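Local coordinates for piwi domain-containing protein (Vanderwaltozyma polyspora, PDB 5THE) that is a budding yeast Argonaute, represented here by its C-terminal lobe with bound RNA, and probably binds guide RNA to direct target cleavage, at residues A[436-441]-A[449-454]. Numbering follows the deposited sequence.
Sequences DFFIQS and GVPCHY. With nucleotides of chain B.
The imidazole of His453 has the Phe438 ring stacked over one face, centroids 3.9 Å apart and planes 19° from parallel, while Asp436 meets its edge: NE2 of His453 donates to OD2 of Asp436 at 2.7 Å, almost within the imidazole plane and onto the anti lone pair. On the sheet face opposite Phe438 and His453, CB of Tyr454 lies over the Phe437 ring, 3.4 Å from CE1, and the Tyr454 ring carries Cys452 SG on one face and touches Ile439 CB, with Phe437 O and Ile439 N in plane at its edge. With CG of His453 anti to the backbone N (chi1 -160°), the imidazole leans over the neighbouring strand, against Phe438 and toward Asp436. Asp436 OD1 also forms a salt bridge with Arg8, so the carboxylate is shared and would tend to stay ionised. A leucine in place of His453 would probably leave OD2 without its ring N-H and Phe438 without its flat stacking partner. Both faces belong to one antiparallel beta hairpin, strands 435-440 and 452-459, within the RNase H-like Piwi domain; helix 465-475 packs against Phe437, Ile439 and Tyr454. Two hydrogen-bonded pairs, Phe437 with Tyr454 and Ile439 with Cys452, bracket the stacked pair. One water joins Ile439 O, Ser441 OG and Tyr454 OH. Beyond the paired strands, Val450 N donates to OP1 of A6 of chain B at 2.8 Å, placing this loop against the RNA backbone.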
loop_
_atom_site.group_PDB
_atom_site.type_symbol
_atom_site.label_atom_id
_atom_site.label_comp_id
_atom_site.label_asym_id
_atom_site.label_seq_id
_atom_site.Cartn_x
_atom_site.Cartn_y
_atom_site.Cartn_z
ATOM N N ASP A 436 -14.773 10.760 14.708
ATOM C CA ASP A 436 -14.737 9.538 13.918
ATOM C C ASP A 436 -15.800 9.553 12.822
ATOM O O ASP A 436 -16.773 10.317 12.854
ATOM C CB ASP A 436 -14.876 8.283 14.805
ATOM C CG ASP A 436 -16.284 8.106 15.373
ATOM O OD1 ASP A 436 -16.891 9.095 15.825
ATOM O OD2 ASP A 436 -16.780 6.961 15.375
ATOM N N PHE A 437 -15.567 8.720 11.813
ATOM C CA PHE A 437 -16.494 8.590 10.697
ATOM C C PHE A 437 -16.206 7.268 10.005
ATOM O O PHE A 437 -15.111 6.714 10.114
ATOM C CB PHE A 437 -16.398 9.773 9.718
ATOM C CG PHE A 437 -15.007 10.085 9.258
ATOM C CD1 PHE A 437 -14.442 9.401 8.195
ATOM C CD2 PHE A 437 -14.270 11.081 9.878
ATOM C CE1 PHE A 437 -13.165 9.690 7.767
ATOM C CE2 PHE A 437 -12.981 11.382 9.454
ATOM C CZ PHE A 437 -12.425 10.681 8.398
ATOM N N PHE A 438 -17.224 6.746 9.333
ATOM C CA PHE A 438 -17.080 5.566 8.495
ATOM C C PHE A 438 -17.065 6.001 7.042
ATOM O O PHE A 438 -17.806 6.909 6.654
ATOM C CB PHE A 438 -18.238 4.580 8.683
ATOM C CG PHE A 438 -18.302 3.935 10.033
ATOM C CD1 PHE A 438 -18.924 4.576 11.093
ATOM C CD2 PHE A 438 -17.794 2.654 10.223
ATOM C CE1 PHE A 438 -19.012 3.974 12.330
ATOM C CE2 PHE A 438 -17.884 2.035 11.462
ATOM C CZ PHE A 438 -18.495 2.691 12.515
ATOM N N ILE A 439 -16.241 5.342 6.234
ATOM C CA ILE A 439 -16.356 5.459 4.781
ATOM C C ILE A 439 -16.248 4.061 4.195
ATOM O O ILE A 439 -15.345 3.298 4.546
ATOM C CB ILE A 439 -15.299 6.382 4.146
ATOM C CG1 ILE A 439 -15.279 7.762 4.804
ATOM C CG2 ILE A 439 -15.597 6.558 2.679
ATOM C CD1 ILE A 439 -14.199 8.721 4.236
ATOM N N GLN A 440 -17.180 3.714 3.332
ATOM C CA GLN A 440 -17.082 2.491 2.547
ATOM C C GLN A 440 -16.662 2.966 1.168
ATOM O O GLN A 440 -17.487 3.433 0.391
ATOM C CB GLN A 440 -18.402 1.724 2.543
ATOM C CG GLN A 440 -18.355 0.391 1.851
ATOM C CD GLN A 440 -19.499 -0.503 2.297
ATOM O OE1 GLN A 440 -19.947 -0.417 3.445
ATOM N NE2 GLN A 440 -19.993 -1.342 1.391
ATOM N N SER A 441 -15.362 2.903 0.893
ATOM C CA SER A 441 -14.799 3.575 -0.268
ATOM C C SER A 441 -14.792 2.702 -1.514
ATOM O O SER A 441 -14.639 3.226 -2.620
ATOM C CB SER A 441 -13.372 4.031 0.062
ATOM O OG SER A 441 -12.685 2.952 0.706
ATOM N N GLY A 449 -19.900 -5.488 1.769
ATOM C CA GLY A 449 -18.739 -4.667 2.026
ATOM C C GLY A 449 -18.606 -4.337 3.499
ATOM O O GLY A 449 -19.588 -4.290 4.241
ATOM N N VAL A 450 -17.372 -4.121 3.927
ATOM C CA VAL A 450 -17.073 -3.710 5.292
ATOM C C VAL A 450 -16.552 -2.281 5.230
ATOM O O VAL A 450 -15.513 -2.040 4.606
ATOM C CB VAL A 450 -16.037 -4.630 5.957
ATOM C CG1 VAL A 450 -15.781 -4.171 7.411
ATOM C CG2 VAL A 450 -16.476 -6.091 5.875
ATOM N N PRO A 451 -17.209 -1.321 5.866
ATOM C CA PRO A 451 -16.705 0.052 5.845
ATOM C C PRO A 451 -15.443 0.188 6.687
ATOM O O PRO A 451 -15.163 -0.614 7.577
ATOM C CB PRO A 451 -17.864 0.859 6.435
ATOM C CG PRO A 451 -18.578 -0.128 7.363
ATOM C CD PRO A 451 -18.393 -1.486 6.733
ATOM N N CYS A 452 -14.649 1.210 6.373
ATOM C CA CYS A 452 -13.504 1.537 7.208
ATOM C C CYS A 452 -13.943 2.530 8.274
ATOM O O CYS A 452 -14.694 3.473 7.992
ATOM C CB CYS A 452 -12.356 2.125 6.391
ATOM S SG CYS A 452 -10.863 2.418 7.391
ATOM N N HIS A 453 -13.511 2.284 9.507
ATOM C CA HIS A 453 -13.777 3.181 10.629
ATOM C C HIS A 453 -12.540 4.046 10.873
ATOM O O HIS A 453 -11.458 3.524 11.163
ATOM C CB HIS A 453 -14.154 2.382 11.884
ATOM C CG HIS A 453 -14.877 3.195 12.916
ATOM N ND1 HIS A 453 -15.411 2.648 14.061
ATOM C CD2 HIS A 453 -15.149 4.523 12.971
ATOM C CE1 HIS A 453 -15.985 3.602 14.778
ATOM N NE2 HIS A 453 -15.836 4.749 14.140
ATOM N N TYR A 454 -12.700 5.361 10.729
ATOM C CA TYR A 454 -11.617 6.319 10.847
ATOM C C TYR A 454 -11.784 7.135 12.116
ATOM O O TYR A 454 -12.904 7.503 12.484
ATOM C CB TYR A 454 -11.591 7.302 9.678
ATOM C CG TYR A 454 -11.389 6.740 8.303
ATOM C CD1 TYR A 454 -12.464 6.261 7.557
ATOM C CD2 TYR A 454 -10.128 6.745 7.717
ATOM C CE1 TYR A 454 -12.275 5.775 6.272
ATOM C CE2 TYR A 454 -9.927 6.258 6.440
ATOM C CZ TYR A 454 -11.003 5.783 5.714
ATOM O OH TYR A 454 -10.802 5.303 4.425
ATOM P P A B 6 -14.466 -6.116 1.615
ATOM O OP1 A B 6 -15.470 -5.162 2.190
ATOM O OP2 A B 6 -13.054 -6.123 2.050
ATOM O "O5'" A B 6 -14.952 -7.610 1.821
ATOM C "C5'" A B 6 -16.307 -7.950 1.650
ATOM C "C4'" A B 6 -16.456 -9.437 1.593
ATOM O "O4'" A B 6 -15.692 -9.946 0.473
ATOM C "C3'" A B 6 -15.915 -10.203 2.792
ATOM O "O3'" A B 6 -16.829 -10.233 3.877
ATOM C "C2'" A B 6 -15.652 -11.571 2.197
ATOM O "O2'" A B 6 -16.892 -12.254 2.056
ATOM C "C1'" A B 6 -15.136 -11.193 0.801
ATOM N N9 A B 6 -13.674 -11.023 0.766
ATOM C C8 A B 6 -12.969 -9.889 1.087
ATOM N N7 A B 6 -11.670 -10.002 0.964
ATOM C C5 A B 6 -11.516 -11.308 0.530
ATOM C C6 A B 6 -10.367 -12.040 0.218
ATOM N N6 A B 6 -9.138 -11.521 0.305
ATOM N N1 A B 6 -10.547 -13.320 -0.190
ATOM C C2 A B 6 -11.800 -13.809 -0.270
ATOM N N3 A B 6 -12.967 -13.212 -0.004
ATOM C C4 A B 6 -12.739 -11.952 0.397
HETATM O O HOH W 1 -12.871 4.018 3.281
HETATM O O HOH W 2 -21.261 -2.256 4.680
#